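PDB 6Z3U: CYCLIN domain-containing protein from Chaetomium thermophilum, which probably acts as the cyclin H-type regulatory subunit that partners and activates a cyclin-dependent protein kinase within the CDK-activating kinase complex. Local coordinates for residues 128-133 against 363-368; 165-170 against 367-372; 232-237 against 323-328; 254-259 against 317-322. One frame throughout, in Å; residues are numbered along the deposited sequence.

The four contacts form two pairs on opposite sides of the chain's centre, in a chain built of helices and loops, without strands. Contacts 1 and 2 share Asn-367 and Leu-368, and bring the segment leading into helix 368-380 back to the first cyclin repeat; their centres lie about 10 Å apart. Contact 1 is buried and mixes proline-tryptophan packing with a polar bond, whereas contact 2 lies at the surface and joins apolar carbons with a glutamine amide. Contacts 3 and 4 both use helix 313-330 of the C-terminal repeat and are buried. Sulfur and aromatic rings dominate contact 3, aliphatic branches contact 4. The centres of contacts 2 and 4 stand about 47 Å apart.

Contact 1 of 4, residues 128-133 against 363-368; sequences MTYPPQ and PDRWNL
Pro-131 lies against one face of the Trp-366 indole, its CB 3.9 Å from the centroid of the five-membered ring, over the face and somewhat off the normal, a CH-pi contact. The indole is brought against the proline by a first torsion that sets CG anti to the backbone N (chi1 -157°), and its six-membered part then runs on along the backbone from Tyr-130 to Pro-132. There CH2 of Trp-366 meets CD of Pro-132 at 3.8 Å, while Met-128 O comes to the indole edge, 3.9 Å from CZ3. Arg-361 adds a cation-pi partner to the same ring.

Away from the indole, the CG and CD end of Pro-131 meets Leu-368, CD at the rim of the proline ring lying 3.9 Å from CD2 of the leucine. The turn that holds Tyr-130 and Pro-131 leads into helix 132-146 of the first cyclin repeat, and Trp-366 comes from the chain that returns here after the second repeat, so residues far apart in sequence close over one helix start.

Tyr-130 and Arg-365 form the polar half. Their ring and guanidinium planes stand nearly perpendicular, 84° apart, and NE of Arg-365 donates to OH of Tyr-130 at 3.0 Å, a bent bond (135° at the hydrogen) with the hydroxyl tilted out of the guanidinium plane. Thr-129 runs alongside the arginine, CG2 to its CD at 3.5 Å. The far end of Arg-365 belongs to the partner kinase: NH1 makes a salt bridge with Glu-82 of the protein kinase chain.

Contact 2 of 4, residues 165-170 against 367-372; sequences PEEILA and NLVELQ
Glu-166 makes its nearest approach through its backbone: its O lies 4.1 Å from CG2 of Val-369, while its carboxylate turns to a salt bridge with Arg-164. One residue on, Glu-167 takes the same methyl from two points. CG2 of Val-369 sits 3.8 Å from CA of Glu-167 and 4.0 Å from its CG, so the aliphatic part of the acid, not its charge, does the touching. The valine can do this because CG2 stands beside its backbone N, with CG1 taking the place anti to that N (chi1 175°).

The first partner is a short helix, 166-169, of the first cyclin repeat; 367-372 is the N-cap and opening turn of helix 368-380, which follows the second. Asn-367 caps that turn, its OD1 accepting from Glu-370 N at 3.2 Å in a fairly straight bond whose donor lies above the carbonyl plane of the amide.

Ala-170 comes last and points its methyl toward the start of helix 368-380. CB meets CB of Leu-368 at 3.6 Å and lies as far from that leucine's backbone O. From one turn further along, the extended chain of Gln-372 brings its amide over the alanine, NE2 3.4 Å from CB, and the other amide atom, OE1, binds Arg-376 NH2. With an alanine in place of Gln-372, Ala-170 would probably lose the amide that covers it, and Arg-376 would be left without this acceptor.

Contact 3 of 4, residues 232-237 against 323-328; sequences FHFTPS and EACRDM
His-233 is fixed through its ND1, hydrogen-bonded to Phe-23 O, and turns the edge of its imidazole to Met-328, whose CE lies 3.9 Å from CD2 of the histidine. SD of the same methionine comes to the edge of the Phe-234 ring, 4.0 Å from CE2, a Met-aromatic contact.

While methionine uses the rim, cysteine takes a face. Cys-325 lies squarely over the phenylalanine: its CB is 3.4 Å from the ring centroid and only 3° off the normal. The thiol stays over the same face, SG 4.0 Å from the centroid, because the first torsion sets it anti to the backbone N (chi1 -179°) and so back along the ring toward CD2 and CG. This is a CH-pi contact joined to a cysteine sulfur-aromatic one. Against the opposite face lies CB of the preceding residue, His-233, so the ring is held between a helix and its own backbone neighbour. CB of Ala-324 adds a contact at the rim, 4.1 Å from CZ of Phe-234.

Within the C-terminal cyclin repeat, Phe-234 projects from the link between helix 230-233 and helix 236-247 onto helix 313-330, also touching Ile-239 of helix 236-247, while helix 25-48 lies against His-233.

Contact 4 of 4, residues 254-259 against 317-322; sequences RLIQDT and KVLGTI
Leu-319 and Ile-256 meet between two nearly antiparallel helices of the C-terminal cyclin repeat, with segments 254-259 and 317-322 inclined at 161° and their axes 11.3 Å apart. At that spacing the backbones stay apart and branched side chains make the contact. From CB, the leucine sends CG to the position anti to its carbonyl carbon (chi1 -79°), which brings the end of a chain that leaves the backbone to one side round toward Ile-256. CG arrives 4.1 Å from CG2 of Ile-256. The two methyls then part: CD2 lies 3.5 Å from CD1 of Ile-256 and 4.0 Å from its CG2, the side chains sliding past each other in opposite directions, while CD1 of Leu-319 meets NE2 of Gln-257 at 3.7 Å, where the bent glutamine crosses it at about a right angle.

Ile-256 has further neighbours: its CG2 lies 4.5 Å from CG1 of Val-318, and its CD1 4.3 Å from CG1 of Ile-322. Replacing Leu-319 by an alanine would probably open a gap beside CD1 of Ile-256 and leave the amide end of Gln-257 freer to turn.

Helix 313-330 also faces the RING-type protein chain, where Lys-317 forms a salt bridge with Asp-64. The backbone O of this lysine accepts twice, from Thr-321 N and, at 2.8 Å, from Thr-321 OG1, the two donors coming from opposite faces of the carbonyl plane.

Contact 1 of 4, residues 128-133 against 363-368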
# COMPACT_ATOMS: atom_id res chain seq x y z
N MET A 128 9.13 -16.69 -22.87
CA MET A 128 10.19 -16.71 -23.87
C MET A 128 10.91 -15.37 -24.00
O MET A 128 11.89 -15.29 -24.75
CB MET A 128 9.61 -17.10 -25.23
CG MET A 128 9.00 -18.48 -25.26
SD MET A 128 8.35 -18.92 -26.88
CE MET A 128 6.69 -18.25 -26.79
N THR A 129 10.45 -14.33 -23.31
CA THR A 129 11.05 -13.00 -23.37
C THR A 129 12.00 -12.72 -22.21
O THR A 129 13.11 -12.25 -22.42
CB THR A 129 9.96 -11.93 -23.42
OG1 THR A 129 8.94 -12.33 -24.34
CG2 THR A 129 10.54 -10.60 -23.87
N TYR A 130 11.57 -13.01 -20.98
CA TYR A 130 12.37 -12.76 -19.79
C TYR A 130 12.49 -14.03 -18.96
O TYR A 130 11.54 -14.82 -18.88
CB TYR A 130 11.75 -11.63 -18.94
CG TYR A 130 11.60 -10.32 -19.68
CD1 TYR A 130 12.72 -9.58 -20.05
CD2 TYR A 130 10.35 -9.83 -20.02
CE1 TYR A 130 12.59 -8.38 -20.73
CE2 TYR A 130 10.21 -8.63 -20.70
CZ TYR A 130 11.33 -7.91 -21.05
OH TYR A 130 11.19 -6.71 -21.73
N PRO A 131 13.64 -14.25 -18.32
CA PRO A 131 13.91 -15.55 -17.69
C PRO A 131 13.12 -15.75 -16.41
O PRO A 131 13.31 -15.00 -15.44
CB PRO A 131 15.42 -15.50 -17.40
CG PRO A 131 15.73 -14.05 -17.28
CD PRO A 131 14.75 -13.29 -18.13
N PRO A 132 12.24 -16.76 -16.35
CA PRO A 132 11.49 -16.99 -15.11
C PRO A 132 12.36 -17.40 -13.94
O PRO A 132 11.97 -17.15 -12.79
CB PRO A 132 10.51 -18.11 -15.50
CG PRO A 132 11.14 -18.79 -16.66
CD PRO A 132 11.89 -17.73 -17.41
N GLN A 133 13.51 -18.02 -14.18
CA GLN A 133 14.40 -18.38 -13.09
C GLN A 133 14.86 -17.15 -12.32
O GLN A 133 15.07 -17.21 -11.11
CB GLN A 133 15.60 -19.17 -13.62
CG GLN A 133 16.42 -19.86 -12.55
CD GLN A 133 15.82 -21.18 -12.13
OE1 GLN A 133 15.53 -22.04 -12.96
NE2 GLN A 133 15.62 -21.35 -10.82
N PRO A 363 17.22 -13.57 -27.58
CA PRO A 363 18.66 -13.52 -27.32
C PRO A 363 19.12 -12.25 -26.61
O PRO A 363 20.14 -12.29 -25.91
CB PRO A 363 19.28 -13.63 -28.72
CG PRO A 363 18.24 -13.10 -29.63
CD PRO A 363 16.91 -13.45 -29.02
N ASP A 364 18.43 -11.12 -26.79
CA ASP A 364 18.89 -9.85 -26.24
C ASP A 364 18.36 -9.59 -24.83
O ASP A 364 19.06 -9.00 -24.01
CB ASP A 364 18.47 -8.71 -27.15
CG ASP A 364 18.85 -8.96 -28.59
OD1 ASP A 364 20.05 -9.20 -28.86
OD2 ASP A 364 17.96 -8.91 -29.46
N ARG A 365 17.12 -10.01 -24.54
CA ARG A 365 16.49 -9.69 -23.27
C ARG A 365 16.72 -10.75 -22.19
O ARG A 365 16.44 -10.47 -21.02
CB ARG A 365 14.98 -9.50 -23.45
CG ARG A 365 14.57 -8.28 -24.26
CD ARG A 365 13.05 -8.19 -24.31
NE ARG A 365 12.56 -6.81 -24.36
CZ ARG A 365 12.29 -6.13 -25.47
NH1 ARG A 365 11.85 -4.89 -25.38
NH2 ARG A 365 12.47 -6.68 -26.67
N TRP A 366 17.20 -11.94 -22.54
CA TRP A 366 17.33 -12.99 -21.54
C TRP A 366 18.33 -12.60 -20.46
O TRP A 366 18.13 -12.88 -19.27
CB TRP A 366 17.73 -14.31 -22.19
CG TRP A 366 17.35 -15.52 -21.39
CD1 TRP A 366 18.17 -16.28 -20.61
CD2 TRP A 366 16.04 -16.11 -21.30
NE1 TRP A 366 17.45 -17.31 -20.05
CE2 TRP A 366 16.15 -17.23 -20.46
CE3 TRP A 366 14.80 -15.80 -21.86
CZ2 TRP A 366 15.06 -18.04 -20.15
CZ3 TRP A 366 13.72 -16.61 -21.56
CH2 TRP A 366 13.85 -17.71 -20.71
N ASN A 367 19.42 -11.94 -20.85
CA ASN A 367 20.44 -11.49 -19.90
C ASN A 367 20.01 -10.13 -19.36
O ASN A 367 20.18 -9.11 -20.02
CB ASN A 367 21.81 -11.42 -20.56
CG ASN A 367 22.93 -11.21 -19.56
OD1 ASN A 367 22.73 -10.60 -18.52
ND2 ASN A 367 24.11 -11.72 -19.88
N LEU A 368 19.45 -10.13 -18.15
CA LEU A 368 18.93 -8.90 -17.57
C LEU A 368 20.05 -7.89 -17.32
O LEU A 368 19.87 -6.69 -17.55
CB LEU A 368 18.19 -9.21 -16.28
CG LEU A 368 17.08 -10.26 -16.41
CD1 LEU A 368 16.61 -10.69 -15.04
CD2 LEU A 368 15.93 -9.72 -17.25

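Contact 2 of 4, residues 165-170 against 367-372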
# COMPACT_ATOMS: atom_id res chain seq x y z
N PRO A 165 24.61 -9.66 -6.37
CA PRO A 165 23.26 -9.11 -6.19
C PRO A 165 22.75 -8.31 -7.38
O PRO A 165 21.53 -8.20 -7.55
CB PRO A 165 23.40 -8.22 -4.95
CG PRO A 165 24.83 -7.82 -4.93
CD PRO A 165 25.60 -8.97 -5.52
N GLU A 166 23.64 -7.76 -8.22
CA GLU A 166 23.18 -6.98 -9.36
C GLU A 166 22.30 -7.79 -10.30
O GLU A 166 21.51 -7.21 -11.05
CB GLU A 166 24.37 -6.39 -10.12
CG GLU A 166 25.38 -7.42 -10.61
CD GLU A 166 26.61 -7.48 -9.73
OE1 GLU A 166 27.72 -7.64 -10.28
OE2 GLU A 166 26.47 -7.37 -8.49
N GLU A 167 22.43 -9.12 -10.29
CA GLU A 167 21.59 -9.95 -11.16
C GLU A 167 20.12 -9.83 -10.78
O GLU A 167 19.25 -10.01 -11.64
CB GLU A 167 22.05 -11.40 -11.08
CG GLU A 167 23.39 -11.65 -11.78
CD GLU A 167 23.95 -13.04 -11.52
OE1 GLU A 167 23.97 -13.47 -10.35
OE2 GLU A 167 24.38 -13.70 -12.49
N ILE A 168 19.82 -9.53 -9.52
CA ILE A 168 18.44 -9.40 -9.07
C ILE A 168 17.90 -8.00 -9.32
O ILE A 168 16.75 -7.84 -9.72
CB ILE A 168 18.35 -9.78 -7.58
CG1 ILE A 168 18.82 -11.22 -7.36
CG2 ILE A 168 16.92 -9.61 -7.07
CD1 ILE A 168 18.93 -11.64 -5.91
N LEU A 169 18.72 -6.97 -9.10
CA LEU A 169 18.26 -5.60 -9.30
C LEU A 169 17.91 -5.32 -10.75
O LEU A 169 17.03 -4.50 -11.03
CB LEU A 169 19.33 -4.62 -8.82
CG LEU A 169 19.72 -4.69 -7.35
CD1 LEU A 169 20.84 -3.69 -7.06
CD2 LEU A 169 18.53 -4.42 -6.45
N ALA A 170 18.59 -5.99 -11.69
CA ALA A 170 18.37 -5.72 -13.10
C ALA A 170 16.92 -5.91 -13.52
O ALA A 170 16.49 -5.32 -14.51
CB ALA A 170 19.27 -6.61 -13.96
N ASN A 367 19.42 -11.94 -20.85
CA ASN A 367 20.44 -11.49 -19.90
C ASN A 367 20.01 -10.13 -19.36
O ASN A 367 20.18 -9.11 -20.02
CB ASN A 367 21.81 -11.42 -20.56
CG ASN A 367 22.93 -11.21 -19.56
OD1 ASN A 367 22.73 -10.60 -18.52
ND2 ASN A 367 24.11 -11.72 -19.88
N LEU A 368 19.45 -10.13 -18.15
CA LEU A 368 18.93 -8.90 -17.57
C LEU A 368 20.05 -7.89 -17.32
O LEU A 368 19.87 -6.69 -17.55
CB LEU A 368 18.19 -9.21 -16.28
CG LEU A 368 17.08 -10.26 -16.41
CD1 LEU A 368 16.61 -10.69 -15.04
CD2 LEU A 368 15.93 -9.72 -17.25
N VAL A 369 21.19 -8.36 -16.82
CA VAL A 369 22.30 -7.45 -16.53
C VAL A 369 22.76 -6.75 -17.80
O VAL A 369 23.10 -5.56 -17.78
CB VAL A 369 23.45 -8.20 -15.85
CG1 VAL A 369 24.65 -7.28 -15.65
CG2 VAL A 369 22.99 -8.78 -14.53
N GLU A 370 22.79 -7.47 -18.92
CA GLU A 370 23.17 -6.84 -20.18
C GLU A 370 22.05 -5.94 -20.70
O GLU A 370 22.32 -4.83 -21.17
CB GLU A 370 23.52 -7.91 -21.22
CG GLU A 370 24.85 -8.60 -20.98
CD GLU A 370 26.04 -7.66 -21.09
OE1 GLU A 370 26.68 -7.39 -20.04
OE2 GLU A 370 26.34 -7.19 -22.21
N LEU A 371 20.80 -6.40 -20.62
CA LEU A 371 19.68 -5.55 -21.01
C LEU A 371 19.74 -4.22 -20.27
O LEU A 371 19.52 -3.16 -20.86
CB LEU A 371 18.36 -6.27 -20.72
CG LEU A 371 17.15 -5.91 -21.59
CD1 LEU A 371 15.86 -6.43 -20.96
CD2 LEU A 371 17.05 -4.42 -21.84
N GLN A 372 20.03 -4.26 -18.97
CA GLN A 372 20.15 -3.03 -18.20
C GLN A 372 21.35 -2.21 -18.65
O GLN A 372 21.28 -0.97 -18.70
CB GLN A 372 20.24 -3.35 -16.71
CG GLN A 372 20.19 -2.13 -15.80
CD GLN A 372 20.20 -2.48 -14.33
OE1 GLN A 372 19.65 -1.76 -13.50
NE2 GLN A 372 20.84 -3.60 -13.98

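Contact 3 of 4, residues 232-237 against 323-328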
# COMPACT_ATOMS: atom_id res chain seq x y z
N PHE A 232 -7.57 -13.73 -10.07
CA PHE A 232 -8.02 -13.01 -11.25
C PHE A 232 -9.54 -13.04 -11.43
O PHE A 232 -10.09 -12.16 -12.10
CB PHE A 232 -7.37 -13.59 -12.51
CG PHE A 232 -5.87 -13.53 -12.51
CD1 PHE A 232 -5.21 -12.31 -12.42
CD2 PHE A 232 -5.11 -14.68 -12.61
CE1 PHE A 232 -3.83 -12.25 -12.42
CE2 PHE A 232 -3.74 -14.63 -12.61
CZ PHE A 232 -3.10 -13.41 -12.52
N HIS A 233 -10.22 -14.03 -10.85
CA HIS A 233 -11.65 -14.20 -11.06
C HIS A 233 -12.49 -14.05 -9.80
O HIS A 233 -13.72 -14.02 -9.90
CB HIS A 233 -11.92 -15.59 -11.66
CG HIS A 233 -11.01 -15.94 -12.79
ND1 HIS A 233 -10.91 -15.18 -13.93
CD2 HIS A 233 -10.15 -16.98 -12.95
CE1 HIS A 233 -10.03 -15.73 -14.75
NE2 HIS A 233 -9.55 -16.82 -14.18
N PHE A 234 -11.87 -13.94 -8.62
CA PHE A 234 -12.61 -13.91 -7.37
C PHE A 234 -11.99 -12.89 -6.43
O PHE A 234 -10.81 -12.56 -6.52
CB PHE A 234 -12.65 -15.29 -6.71
CG PHE A 234 -13.19 -16.37 -7.60
CD1 PHE A 234 -14.56 -16.50 -7.81
CD2 PHE A 234 -12.34 -17.25 -8.24
CE1 PHE A 234 -15.06 -17.49 -8.63
CE2 PHE A 234 -12.83 -18.24 -9.06
CZ PHE A 234 -14.19 -18.36 -9.26
N THR A 235 -12.81 -12.39 -5.54
CA THR A 235 -12.47 -11.40 -4.53
C THR A 235 -11.89 -12.08 -3.29
O THR A 235 -12.23 -13.22 -2.99
CB THR A 235 -13.72 -10.61 -4.15
OG1 THR A 235 -14.25 -9.96 -5.32
CG2 THR A 235 -13.43 -9.56 -3.10
N PRO A 236 -10.99 -11.40 -2.56
CA PRO A 236 -10.46 -12.02 -1.33
C PRO A 236 -11.53 -12.58 -0.41
O PRO A 236 -11.33 -13.65 0.18
CB PRO A 236 -9.69 -10.86 -0.68
CG PRO A 236 -9.19 -10.08 -1.85
CD PRO A 236 -10.28 -10.15 -2.89
N SER A 237 -12.67 -11.90 -0.27
CA SER A 237 -13.76 -12.46 0.51
C SER A 237 -14.27 -13.74 -0.14
O SER A 237 -14.52 -14.74 0.54
CB SER A 237 -14.90 -11.45 0.65
OG SER A 237 -15.46 -11.14 -0.62
N GLU A 323 -18.95 -21.47 -5.01
CA GLU A 323 -18.84 -22.85 -5.46
C GLU A 323 -17.94 -22.95 -6.69
O GLU A 323 -17.17 -23.91 -6.83
CB GLU A 323 -20.23 -23.42 -5.77
CG GLU A 323 -20.32 -24.94 -5.74
CD GLU A 323 -19.96 -25.53 -4.39
OE1 GLU A 323 -19.25 -26.55 -4.35
OE2 GLU A 323 -20.39 -24.95 -3.36
N ALA A 324 -18.02 -21.96 -7.58
CA ALA A 324 -17.11 -21.92 -8.72
C ALA A 324 -15.67 -21.76 -8.25
O ALA A 324 -14.76 -22.42 -8.78
CB ALA A 324 -17.50 -20.79 -9.67
N CYS A 325 -15.44 -20.89 -7.27
CA CYS A 325 -14.10 -20.74 -6.70
C CYS A 325 -13.70 -21.99 -5.93
O CYS A 325 -12.53 -22.39 -5.95
CB CYS A 325 -14.05 -19.52 -5.80
SG CYS A 325 -12.44 -19.21 -5.05
N ARG A 326 -14.65 -22.61 -5.23
CA ARG A 326 -14.34 -23.83 -4.48
C ARG A 326 -13.81 -24.92 -5.40
O ARG A 326 -12.90 -25.67 -5.02
CB ARG A 326 -15.60 -24.31 -3.74
CG ARG A 326 -15.32 -25.24 -2.58
CD ARG A 326 -16.62 -25.75 -1.98
NE ARG A 326 -16.41 -26.57 -0.79
CZ ARG A 326 -16.19 -27.89 -0.80
NH1 ARG A 326 -16.14 -28.55 -1.95
NH2 ARG A 326 -16.01 -28.54 0.34
N ASP A 327 -14.35 -25.01 -6.61
CA ASP A 327 -13.90 -26.04 -7.55
C ASP A 327 -12.54 -25.69 -8.14
O ASP A 327 -11.71 -26.58 -8.35
CB ASP A 327 -14.94 -26.22 -8.66
CG ASP A 327 -16.25 -26.79 -8.14
OD1 ASP A 327 -16.22 -27.62 -7.21
OD2 ASP A 327 -17.32 -26.40 -8.66
N MET A 328 -12.29 -24.41 -8.41
CA MET A 328 -10.99 -24.01 -8.94
C MET A 328 -9.88 -24.30 -7.94
O MET A 328 -8.80 -24.77 -8.32
CB MET A 328 -11.01 -22.52 -9.30
CG MET A 328 -9.70 -22.02 -9.88
SD MET A 328 -9.82 -20.39 -10.65
CE MET A 328 -9.22 -20.76 -12.30

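Contact 4 of 4, residues 254-259 against 317-322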
# COMPACT_ATOMS: atom_id res chain seq x y z
N ARG A 254 -23.06 -21.47 6.81
CA ARG A 254 -23.67 -20.77 7.94
C ARG A 254 -23.44 -19.27 7.85
O ARG A 254 -24.37 -18.47 8.00
CB ARG A 254 -23.12 -21.32 9.25
CG ARG A 254 -23.65 -20.64 10.51
CD ARG A 254 -25.17 -20.57 10.53
NE ARG A 254 -25.68 -20.07 11.80
CZ ARG A 254 -25.83 -20.81 12.89
NH1 ARG A 254 -26.30 -20.26 14.01
NH2 ARG A 254 -25.50 -22.10 12.88
N LEU A 255 -22.19 -18.87 7.59
CA LEU A 255 -21.85 -17.45 7.58
C LEU A 255 -22.60 -16.72 6.47
O LEU A 255 -23.10 -15.60 6.68
CB LEU A 255 -20.34 -17.30 7.41
CG LEU A 255 -19.68 -16.00 7.86
CD1 LEU A 255 -20.15 -15.60 9.25
CD2 LEU A 255 -18.17 -16.16 7.84
N ILE A 256 -22.71 -17.33 5.29
CA ILE A 256 -23.41 -16.68 4.18
C ILE A 256 -24.90 -16.59 4.47
O ILE A 256 -25.54 -15.57 4.18
CB ILE A 256 -23.13 -17.43 2.86
CG1 ILE A 256 -21.63 -17.44 2.56
CG2 ILE A 256 -23.91 -16.79 1.72
CD1 ILE A 256 -21.24 -18.29 1.37
N GLN A 257 -25.49 -17.66 5.02
CA GLN A 257 -26.92 -17.63 5.31
C GLN A 257 -27.26 -16.54 6.32
O GLN A 257 -28.26 -15.83 6.16
CB GLN A 257 -27.38 -18.99 5.85
CG GLN A 257 -27.25 -20.16 4.89
CD GLN A 257 -28.05 -20.00 3.62
OE1 GLN A 257 -29.10 -19.36 3.60
NE2 GLN A 257 -27.56 -20.60 2.54
N ASP A 258 -26.43 -16.38 7.35
CA ASP A 258 -26.73 -15.43 8.42
C ASP A 258 -26.78 -14.00 7.90
O ASP A 258 -27.73 -13.26 8.19
CB ASP A 258 -25.69 -15.56 9.54
CG ASP A 258 -26.00 -16.70 10.50
OD1 ASP A 258 -26.98 -17.44 10.26
OD2 ASP A 258 -25.28 -16.83 11.51
N THR A 259 -25.77 -13.58 7.15
CA THR A 259 -25.69 -12.19 6.73
C THR A 259 -26.84 -11.81 5.80
O THR A 259 -27.37 -10.70 5.88
CB THR A 259 -24.35 -11.92 6.05
OG1 THR A 259 -24.24 -12.71 4.86
CG2 THR A 259 -23.20 -12.25 6.99
N LYS A 317 -26.60 -16.10 -6.02
CA LYS A 317 -25.51 -15.79 -6.95
C LYS A 317 -24.16 -15.77 -6.25
O LYS A 317 -23.15 -16.13 -6.86
CB LYS A 317 -25.76 -14.44 -7.63
CG LYS A 317 -24.76 -14.11 -8.74
CD LYS A 317 -24.84 -15.08 -9.91
CE LYS A 317 -23.90 -14.66 -11.03
NZ LYS A 317 -22.47 -14.92 -10.69
N VAL A 318 -24.12 -15.35 -4.98
CA VAL A 318 -22.87 -15.41 -4.23
C VAL A 318 -22.48 -16.86 -3.97
O VAL A 318 -21.34 -17.26 -4.19
CB VAL A 318 -22.99 -14.60 -2.93
CG1 VAL A 318 -21.94 -15.03 -1.92
CG2 VAL A 318 -22.87 -13.11 -3.22
N LEU A 319 -23.44 -17.66 -3.50
CA LEU A 319 -23.16 -19.07 -3.25
C LEU A 319 -22.67 -19.77 -4.51
O LEU A 319 -21.75 -20.60 -4.46
CB LEU A 319 -24.41 -19.77 -2.70
CG LEU A 319 -24.69 -19.54 -1.22
CD1 LEU A 319 -26.08 -20.04 -0.85
CD2 LEU A 319 -23.64 -20.22 -0.36
N GLY A 320 -23.27 -19.46 -5.66
CA GLY A 320 -22.80 -20.02 -6.91
C GLY A 320 -21.39 -19.58 -7.25
O GLY A 320 -20.60 -20.35 -7.81
N THR A 321 -21.05 -18.33 -6.92
CA THR A 321 -19.70 -17.84 -7.18
C THR A 321 -18.68 -18.53 -6.29
O THR A 321 -17.60 -18.92 -6.76
CB THR A 321 -19.64 -16.33 -6.98
OG1 THR A 321 -20.60 -15.69 -7.83
CG2 THR A 321 -18.25 -15.80 -7.31
N ILE A 322 -18.99 -18.69 -5.00
CA ILE A 322 -18.07 -19.38 -4.10
C ILE A 322 -17.88 -20.83 -4.55
O ILE A 322 -16.77 -21.37 -4.49
CB ILE A 322 -18.58 -19.31 -2.65
CG1 ILE A 322 -18.84 -17.87 -2.22
CG2 ILE A 322 -17.58 -19.98 -1.70
CD1 ILE A 322 -17.61 -16.99 -2.24